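Local atomic coordinates of Nitrate/nitrite binding protein NrtA (Synechocystis sp., PDB entry 2G29), a protein that captures nitrate in the periplasm as the substrate-binding component of the ABC transporter complex NrtABCD, which carries out nitrate uptake. Residues Asn28-Lys36 / Trp248-Leu259; Ile94-Ile102 / Met160-Asp168. All coordinates share one frame; numbering follows the deposited sequence.

Interaction 1: Asn28-Lys36 / Trp248-Leu259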
loop_
_atom_site.group_PDB
_atom_site.type_symbol
_atom_site.label_atom_id
_atom_site.label_comp_id
_atom_site.label_asym_id
_atom_site.label_seq_id
_atom_site.Cartn_x
_atom_site.Cartn_y
_atom_site.Cartn_z
ATOM N N ASN A 28 11.445 -24.865 -13.739
ATOM C CA ASN A 28 12.766 -25.465 -13.394
ATOM C C ASN A 28 13.539 -24.530 -12.445
ATOM O O ASN A 28 12.950 -23.688 -11.736
ATOM C CB ASN A 28 13.588 -25.738 -14.683
ATOM C CG ASN A 28 13.613 -27.231 -15.095
ATOM O OD1 ASN A 28 14.165 -28.084 -14.385
ATOM N ND2 ASN A 28 13.027 -27.541 -16.255
ATOM N N ALA A 29 14.858 -24.666 -12.454
ATOM C CA ALA A 29 15.726 -23.877 -11.583
ATOM C C ALA A 29 15.834 -22.422 -11.976
ATOM O O ALA A 29 15.863 -22.077 -13.160
ATOM C CB ALA A 29 17.132 -24.502 -11.530
ATOM N N PRO A 30 15.870 -21.534 -10.972
ATOM C CA PRO A 30 15.985 -20.113 -11.305
ATOM C C PRO A 30 17.240 -19.835 -12.118
ATOM O O PRO A 30 18.282 -20.470 -11.901
ATOM C CB PRO A 30 16.026 -19.436 -9.932
ATOM C CG PRO A 30 16.536 -20.481 -9.013
ATOM C CD PRO A 30 15.823 -21.735 -9.517
ATOM N N GLU A 31 17.142 -18.886 -13.048
ATOM C CA GLU A 31 18.254 -18.491 -13.909
ATOM C C GLU A 31 19.320 -17.749 -13.084
ATOM O O GLU A 31 20.508 -17.760 -13.412
ATOM C CB GLU A 31 17.749 -17.584 -15.044
ATOM C CG GLU A 31 16.670 -18.187 -15.964
ATOM C CD GLU A 31 15.250 -18.011 -15.405
ATOM O OE1 GLU A 31 15.115 -17.549 -14.245
ATOM O OE2 GLU A 31 14.278 -18.341 -16.127
ATOM N N VAL A 32 18.871 -17.095 -12.019
ATOM C CA VAL A 32 19.750 -16.358 -11.122
ATOM C C VAL A 32 19.302 -16.678 -9.717
ATOM O O VAL A 32 18.140 -17.003 -9.498
ATOM C CB VAL A 32 19.662 -14.842 -11.342
ATOM C CG1 VAL A 32 20.490 -14.122 -10.297
ATOM C CG2 VAL A 32 20.159 -14.482 -12.734
ATOM N N THR A 33 20.234 -16.597 -8.768
ATOM C CA THR A 33 19.958 -16.910 -7.383
ATOM C C THR A 33 19.823 -15.683 -6.500
ATOM O O THR A 33 19.664 -15.807 -5.288
ATOM C CB THR A 33 21.061 -17.806 -6.782
ATOM O OG1 THR A 33 22.320 -17.134 -6.873
ATOM C CG2 THR A 33 21.137 -19.131 -7.541
ATOM N N THR A 34 19.887 -14.510 -7.118
ATOM C CA THR A 34 19.757 -13.259 -6.375
ATOM C C THR A 34 18.796 -12.309 -7.083
ATOM O O THR A 34 18.504 -12.461 -8.258
ATOM C CB THR A 34 21.123 -12.525 -6.251
ATOM O OG1 THR A 34 21.017 -11.443 -5.308
ATOM C CG2 THR A 34 21.565 -11.971 -7.587
ATOM N N ALA A 35 18.308 -11.337 -6.319
ATOM C CA ALA A 35 17.424 -10.282 -6.830
ATOM C C ALA A 35 17.557 -9.208 -5.758
ATOM O O ALA A 35 17.864 -9.520 -4.612
ATOM C CB ALA A 35 15.967 -10.768 -6.924
ATOM N N LYS A 36 17.397 -7.944 -6.144
ATOM C CA LYS A 36 17.467 -6.843 -5.182
ATOM C C LYS A 36 16.043 -6.315 -5.059
ATOM O O LYS A 36 15.507 -5.749 -6.012
ATOM C CB LYS A 36 18.411 -5.727 -5.674
ATOM C CG LYS A 36 19.899 -6.172 -5.704
ATOM C CD LYS A 36 20.839 -5.006 -5.416
ATOM C CE LYS A 36 21.049 -4.105 -6.565
ATOM N NZ LYS A 36 21.695 -2.835 -6.089
ATOM N N TRP A 248 13.549 -7.738 -16.043
ATOM C CA TRP A 248 14.112 -8.785 -15.210
ATOM C C TRP A 248 13.186 -10.025 -15.219
ATOM O O TRP A 248 13.644 -11.154 -15.324
ATOM C CB TRP A 248 14.323 -8.266 -13.776
ATOM C CG TRP A 248 15.071 -9.204 -12.895
ATOM C CD1 TRP A 248 16.400 -9.152 -12.592
ATOM C CD2 TRP A 248 14.532 -10.309 -12.147
ATOM N NE1 TRP A 248 16.722 -10.141 -11.702
ATOM C CE2 TRP A 248 15.603 -10.867 -11.401
ATOM C CE3 TRP A 248 13.259 -10.879 -12.028
ATOM C CZ2 TRP A 248 15.438 -11.963 -10.548
ATOM C CZ3 TRP A 248 13.086 -11.977 -11.185
ATOM C CH2 TRP A 248 14.177 -12.506 -10.443
ATOM N N VAL A 249 11.873 -9.831 -15.123
ATOM C CA VAL A 249 10.946 -10.949 -15.155
ATOM C C VAL A 249 10.956 -11.680 -16.496
ATOM O O VAL A 249 10.902 -12.930 -16.536
ATOM C CB VAL A 249 9.491 -10.482 -14.811
ATOM C CG1 VAL A 249 8.494 -11.638 -15.009
ATOM C CG2 VAL A 249 9.469 -9.988 -13.363
ATOM N N ASP A 250 11.026 -10.923 -17.587
ATOM C CA ASP A 250 11.000 -11.530 -18.935
ATOM C C ASP A 250 12.298 -12.300 -19.178
ATOM O O ASP A 250 12.295 -13.297 -19.897
ATOM C CB ASP A 250 10.869 -10.463 -20.029
ATOM C CG ASP A 250 9.485 -9.795 -20.082
ATOM O OD1 ASP A 250 8.534 -10.250 -19.415
ATOM O OD2 ASP A 250 9.364 -8.798 -20.833
ATOM N N GLN A 251 13.401 -11.827 -18.602
ATOM C CA GLN A 251 14.685 -12.517 -18.782
ATOM C C GLN A 251 14.864 -13.706 -17.864
ATOM O O GLN A 251 15.509 -14.698 -18.244
ATOM C CB GLN A 251 15.835 -11.551 -18.520
ATOM C CG GLN A 251 16.189 -10.708 -19.710
ATOM C CD GLN A 251 17.238 -9.669 -19.384
ATOM O OE1 GLN A 251 18.273 -9.985 -18.793
ATOM N NE2 GLN A 251 16.987 -8.422 -19.779
ATOM N N ASN A 252 14.297 -13.597 -16.672
ATOM C CA ASN A 252 14.403 -14.616 -15.626
ATOM C C ASN A 252 13.039 -15.145 -15.168
ATOM O O ASN A 252 12.687 -15.038 -13.989
ATOM C CB ASN A 252 15.140 -14.010 -14.427
ATOM C CG ASN A 252 16.471 -13.419 -14.809
ATOM O OD1 ASN A 252 17.389 -14.140 -15.217
ATOM N ND2 ASN A 252 16.592 -12.107 -14.694
ATOM N N PRO A 253 12.264 -15.759 -16.081
ATOM C CA PRO A 253 10.946 -16.270 -15.692
ATOM C C PRO A 253 10.907 -17.330 -14.607
ATOM O O PRO A 253 9.988 -17.362 -13.794
ATOM C CB PRO A 253 10.329 -16.714 -17.021
ATOM C CG PRO A 253 11.534 -17.103 -17.847
ATOM C CD PRO A 253 12.589 -16.081 -17.485
ATOM N N LYS A 254 11.920 -18.189 -14.572
ATOM C CA LYS A 254 11.936 -19.208 -13.549
ATOM C C LYS A 254 12.256 -18.614 -12.172
ATOM O O LYS A 254 11.682 -19.032 -11.160
ATOM C CB LYS A 254 12.938 -20.306 -13.919
ATOM C CG LYS A 254 12.580 -21.057 -15.204
ATOM C CD LYS A 254 13.781 -21.824 -15.743
ATOM C CE LYS A 254 13.476 -22.449 -17.106
ATOM N NZ LYS A 254 14.734 -23.000 -17.726
ATOM N N ALA A 255 13.170 -17.644 -12.127
ATOM C CA ALA A 255 13.514 -16.989 -10.860
ATOM C C ALA A 255 12.316 -16.148 -10.406
ATOM O O ALA A 255 12.025 -16.080 -9.216
ATOM C CB ALA A 255 14.744 -16.095 -11.023
ATOM N N ALA A 256 11.607 -15.518 -11.341
ATOM C CA ALA A 256 10.438 -14.725 -10.934
ATOM C C ALA A 256 9.351 -15.632 -10.334
ATOM O O ALA A 256 8.658 -15.247 -9.402
ATOM C CB ALA A 256 9.883 -13.957 -12.131
ATOM N N LYS A 257 9.230 -16.864 -10.843
ATOM C CA LYS A 257 8.240 -17.787 -10.298
ATOM C C LYS A 257 8.687 -18.228 -8.897
ATOM O O LYS A 257 7.879 -18.334 -7.960
ATOM C CB LYS A 257 8.066 -19.003 -11.225
ATOM C CG LYS A 257 6.990 -19.971 -10.733
ATOM C CD LYS A 257 6.866 -21.187 -11.672
ATOM C CE LYS A 257 5.598 -21.977 -11.405
ATOM N NZ LYS A 257 5.510 -23.158 -12.352
ATOM N N ALA A 258 9.995 -18.445 -8.750
ATOM C CA ALA A 258 10.549 -18.846 -7.473
ATOM C C ALA A 258 10.358 -17.754 -6.411
ATOM O O ALA A 258 9.954 -18.046 -5.278
ATOM C CB ALA A 258 12.030 -19.210 -7.640
ATOM N N LEU A 259 10.610 -16.495 -6.778
ATOM C CA LEU A 259 10.407 -15.385 -5.830
ATOM C C LEU A 259 8.930 -15.297 -5.433
ATOM O O LEU A 259 8.611 -15.074 -4.255
ATOM C CB LEU A 259 10.805 -14.037 -6.440
ATOM C CG LEU A 259 12.268 -13.709 -6.642
ATOM C CD1 LEU A 259 12.320 -12.305 -7.259
ATOM C CD2 LEU A 259 13.021 -13.749 -5.302
HETATM O O HOH W 1 11.067 -21.789 -11.308
HETATM O O HOH W 2 19.241 -10.870 -10.414
#

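Interaction 2: Ile94-Ile102 / Met160-Asp168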
loop_
_atom_site.group_PDB
_atom_site.type_symbol
_atom_site.label_atom_id
_atom_site.label_comp_id
_atom_site.label_asym_id
_atom_site.label_seq_id
_atom_site.Cartn_x
_atom_site.Cartn_y
_atom_site.Cartn_z
ATOM N N ILE A 94 5.692 -2.160 -2.970
ATOM C CA ILE A 94 5.388 -0.869 -3.569
ATOM C C ILE A 94 3.912 -0.490 -3.565
ATOM O O ILE A 94 3.035 -1.339 -3.539
ATOM C CB ILE A 94 5.950 -0.891 -5.026
ATOM C CG1 ILE A 94 5.990 0.522 -5.613
ATOM C CG2 ILE A 94 5.134 -1.844 -5.894
ATOM C CD1 ILE A 94 7.036 0.640 -6.793
ATOM N N LEU A 95 3.636 0.808 -3.573
ATOM C CA LEU A 95 2.237 1.256 -3.632
ATOM C C LEU A 95 1.674 0.749 -4.982
ATOM O O LEU A 95 2.330 0.894 -6.031
ATOM C CB LEU A 95 2.199 2.786 -3.609
ATOM C CG LEU A 95 2.922 3.456 -2.435
ATOM C CD1 LEU A 95 2.732 4.983 -2.479
ATOM C CD2 LEU A 95 2.371 2.940 -1.106
ATOM N N THR A 96 0.460 0.204 -5.000
ATOM C CA THR A 96 -0.093 -0.329 -6.257
ATOM C C THR A 96 -0.056 0.621 -7.482
ATOM O O THR A 96 0.257 0.179 -8.567
ATOM C CB THR A 96 -1.542 -0.899 -6.053
ATOM O OG1 THR A 96 -1.442 -2.106 -5.296
ATOM C CG2 THR A 96 -2.253 -1.193 -7.377
ATOM N N PRO A 97 -0.354 1.923 -7.318
ATOM C CA PRO A 97 -0.302 2.769 -8.526
ATOM C C PRO A 97 1.077 2.942 -9.095
ATOM O O PRO A 97 1.203 3.162 -10.289
ATOM C CB PRO A 97 -0.877 4.131 -8.086
ATOM C CG PRO A 97 -1.020 4.037 -6.607
ATOM C CD PRO A 97 -0.972 2.618 -6.177
ATOM N N MET A 98 2.107 2.787 -8.275
ATOM C CA MET A 98 3.451 3.063 -8.794
ATOM C C MET A 98 3.950 2.266 -9.995
ATOM O O MET A 98 4.555 2.850 -10.894
ATOM C CB MET A 98 4.493 3.117 -7.660
ATOM C CG MET A 98 4.307 4.371 -6.784
ATOM S SD MET A 98 5.358 4.318 -5.281
ATOM C CE MET A 98 6.987 4.540 -6.060
ATOM N N PRO A 99 3.725 0.950 -10.047
ATOM C CA PRO A 99 4.216 0.240 -11.232
ATOM C C PRO A 99 3.572 0.808 -12.502
ATOM O O PRO A 99 4.209 0.827 -13.574
ATOM C CB PRO A 99 3.802 -1.209 -10.957
ATOM C CG PRO A 99 3.989 -1.292 -9.469
ATOM C CD PRO A 99 3.398 0.011 -8.960
ATOM N N TYR A 100 2.338 1.319 -12.399
ATOM C CA TYR A 100 1.648 1.906 -13.532
ATOM C C TYR A 100 2.251 3.272 -13.888
ATOM O O TYR A 100 2.537 3.545 -15.049
ATOM C CB TYR A 100 0.158 2.071 -13.208
ATOM C CG TYR A 100 -0.547 0.743 -13.253
ATOM C CD1 TYR A 100 -0.789 -0.002 -12.089
ATOM C CD2 TYR A 100 -0.895 0.187 -14.485
ATOM C CE1 TYR A 100 -1.353 -1.259 -12.163
ATOM C CE2 TYR A 100 -1.452 -1.075 -14.578
ATOM C CZ TYR A 100 -1.677 -1.790 -13.416
ATOM O OH TYR A 100 -2.206 -3.045 -13.535
ATOM N N LEU A 101 2.439 4.127 -12.891
ATOM C CA LEU A 101 2.986 5.460 -13.160
ATOM C C LEU A 101 4.426 5.385 -13.691
ATOM O O LEU A 101 4.860 6.213 -14.476
ATOM C CB LEU A 101 2.908 6.297 -11.896
ATOM C CG LEU A 101 1.478 6.482 -11.340
ATOM C CD1 LEU A 101 1.560 7.006 -9.930
ATOM C CD2 LEU A 101 0.653 7.445 -12.205
ATOM N N ILE A 102 5.173 4.385 -13.249
ATOM C CA ILE A 102 6.545 4.213 -13.709
ATOM C C ILE A 102 6.564 3.608 -15.133
ATOM O O ILE A 102 7.361 4.020 -15.988
ATOM C CB ILE A 102 7.348 3.323 -12.727
ATOM C CG1 ILE A 102 7.492 4.066 -11.397
ATOM C CG2 ILE A 102 8.713 2.994 -13.326
ATOM C CD1 ILE A 102 8.050 3.172 -10.249
ATOM N N MET A 160 0.848 12.952 2.379
ATOM C CA MET A 160 0.646 11.625 1.823
ATOM C C MET A 160 2.028 11.141 1.403
ATOM O O MET A 160 3.037 11.830 1.602
ATOM C CB MET A 160 -0.404 11.606 0.721
ATOM C CG MET A 160 -0.327 12.703 -0.323
ATOM S SD MET A 160 1.081 12.454 -1.444
ATOM C CE MET A 160 0.889 13.902 -2.570
ATOM N N THR A 161 2.083 9.937 0.843
ATOM C CA THR A 161 3.374 9.288 0.650
ATOM C C THR A 161 4.028 9.307 -0.731
ATOM O O THR A 161 5.195 8.964 -0.846
ATOM C CB THR A 161 3.202 7.830 1.080
ATOM O OG1 THR A 161 2.222 7.249 0.239
ATOM C CG2 THR A 161 2.734 7.735 2.518
ATOM N N PHE A 162 3.269 9.668 -1.752
ATOM C CA PHE A 162 3.750 9.695 -3.122
ATOM C C PHE A 162 2.591 10.201 -3.948
ATOM O O PHE A 162 1.454 9.750 -3.749
ATOM C CB PHE A 162 4.108 8.276 -3.631
ATOM C CG PHE A 162 4.844 8.282 -4.948
ATOM C CD1 PHE A 162 6.183 8.665 -5.000
ATOM C CD2 PHE A 162 4.173 7.986 -6.129
ATOM C CE1 PHE A 162 6.856 8.746 -6.225
ATOM C CE2 PHE A 162 4.844 8.067 -7.368
ATOM C CZ PHE A 162 6.170 8.440 -7.411
ATOM N N PRO A 163 2.839 11.120 -4.899
ATOM C CA PRO A 163 1.701 11.615 -5.699
ATOM C C PRO A 163 1.081 10.550 -6.574
ATOM O O PRO A 163 1.764 9.940 -7.381
ATOM C CB PRO A 163 2.304 12.770 -6.519
ATOM C CG PRO A 163 3.669 13.059 -5.857
ATOM C CD PRO A 163 4.133 11.707 -5.316
ATOM N N GLY A 164 -0.220 10.319 -6.402
ATOM C CA GLY A 164 -0.894 9.319 -7.195
ATOM C C GLY A 164 -0.846 7.973 -6.492
ATOM O O GLY A 164 -1.452 6.992 -6.963
ATOM N N GLY A 165 -0.146 7.922 -5.354
ATOM C CA GLY A 165 -0.061 6.666 -4.635
ATOM C C GLY A 165 -1.289 6.338 -3.822
ATOM O O GLY A 165 -2.245 7.116 -3.798
ATOM N N THR A 166 -1.279 5.188 -3.149
ATOM C CA THR A 166 -2.438 4.790 -2.357
ATOM C C THR A 166 -2.847 5.814 -1.279
ATOM O O THR A 166 -4.016 6.188 -1.222
ATOM C CB THR A 166 -2.174 3.415 -1.647
ATOM O OG1 THR A 166 -1.019 3.555 -0.821
ATOM C CG2 THR A 166 -1.923 2.263 -2.659
ATOM N N HIS A 167 -1.914 6.272 -0.447
ATOM C CA HIS A 167 -2.297 7.186 0.642
ATOM C C HIS A 167 -2.812 8.503 0.131
ATOM O O HIS A 167 -3.701 9.096 0.763
ATOM C CB HIS A 167 -1.128 7.362 1.630
ATOM C CG HIS A 167 -0.502 6.068 1.969
ATOM N ND1 HIS A 167 -0.973 5.218 2.943
ATOM C CD2 HIS A 167 0.476 5.397 1.318
ATOM C CE1 HIS A 167 -0.310 4.072 2.879
ATOM N NE2 HIS A 167 0.575 4.164 1.897
ATOM N N ASP A 168 -2.272 8.970 -0.986
ATOM C CA ASP A 168 -2.757 10.202 -1.611
ATOM C C ASP A 168 -4.241 9.948 -1.978
ATOM O O ASP A 168 -5.122 10.776 -1.692
ATOM C CB ASP A 168 -1.887 10.477 -2.852
ATOM C CG ASP A 168 -2.151 11.835 -3.492
ATOM O OD1 ASP A 168 -2.625 12.763 -2.801
ATOM O OD2 ASP A 168 -1.820 11.976 -4.695
#

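Interaction 1: Asn28-Lys36 / Trp248-Leu259
Glu31 lays its carboxylate over the first turn of helix 253-271, where two backbone N-H groups still lack acceptors within the helix. Lys254 N gives a nearly straight bond to the syn lone pair of Glu31 OE2 (2.8 Å, 163°). Ala255 N reaches Glu31 OE1 at 2.9 Å, also from the syn side but 16° out of the carboxylate plane. The bend at chi2 (85°) folds the chain back onto the helix start, and Glu31 CB rests on Asn252 OD1. An acid suits this N-terminal end, where the helix dipole would probably steady its negative charge. An alanine here would probably leave the N-H groups of Lys254 and Ala255 without their acceptors and let residues 28-36 drift from the helix. The contact thus ties the chain leading into strand 36-39, in one α/β domain of this periplasmic binding protein, to the helices that follow strand 240-245. Pro30 CB packs on Ala255 CB at 3.7 Å, the single methyl of Ala255 letting the proline ring come close, while the aliphatic part of Lys254 runs past Ala29 O. Farther along, Ala35 CB touches both Trp248 CZ2 and Leu259 CD1, and one water links Thr34 O to Trp248 NE1.

Interaction 2: Ile94-Ile102 / Met160-Asp168
Beside the nitrate site, which includes His167, the end of strand 91-95 and the start of helix 97-104 meet the loop running from strand 157-160 into helix 166-177. Leu95 forks into this apolar seam: CD1 lies against Phe162 CB (3.8 Å), while CD2 reaches the edge of the His167 imidazole, 3.7 Å from His167 NE2, and touches Thr166 OG1, itself hydrogen-bonded to Glu239. A branched apolar residue can thus flank the binding histidine without competing for its polar atoms. Phe162 extends toward helix 97-104, CG anti to the backbone N (chi1 -169°), and makes a Met-aromatic contact. Met98 SD stands over one ring face, 4.2 Å from the Phe162 centroid, and the turn at chi3 (70°) brings Met98 CE almost straight above the ring centre at 4.1 Å. Leu101 CD1 comes to the ring's edge instead. The type II turn from Phe162 to Gly165 gives Gly164 a positive phi, where a CB would jam and also sit tight against Leu101 CD1; at Gly165 one would clash with Leu95 CD1. Pro97 CG lies 3.4 Å from Gly165 CA. Asp168 OD2 accepts Gly164 N through its anti lone pair, bracing the turn. Helix 73-82 supplies Trp73 against Leu95 and Phe162, strand 240-245 brings Lys240 to Leu95 and His167, and helix 332-344 packs on Thr96, Tyr100 and Leu101.

In the fold
Interaction 1 and interaction 2 have centres about 25 Å apart and nearest atoms about 11 Å apart, so they do not touch. In sequence, 94-102 and 160-168 both fall inside the long loop closed by 28-36 and 248-259. The mixed sheet holding strands 36-39, 91-95 and 240-245 relates them. Interaction 1 lies where the chain enters strand 36-39 and leaves strand 240-245, its centre about 24 Å from the chain centre and away from the nitrate site. Interaction 2, about 8 Å from that centre, brings the end of strand 91-95 against the loop after strand 157-160 of the second sheet. There the His167 side chain comes within about 3 Å of a bound nitrate ion.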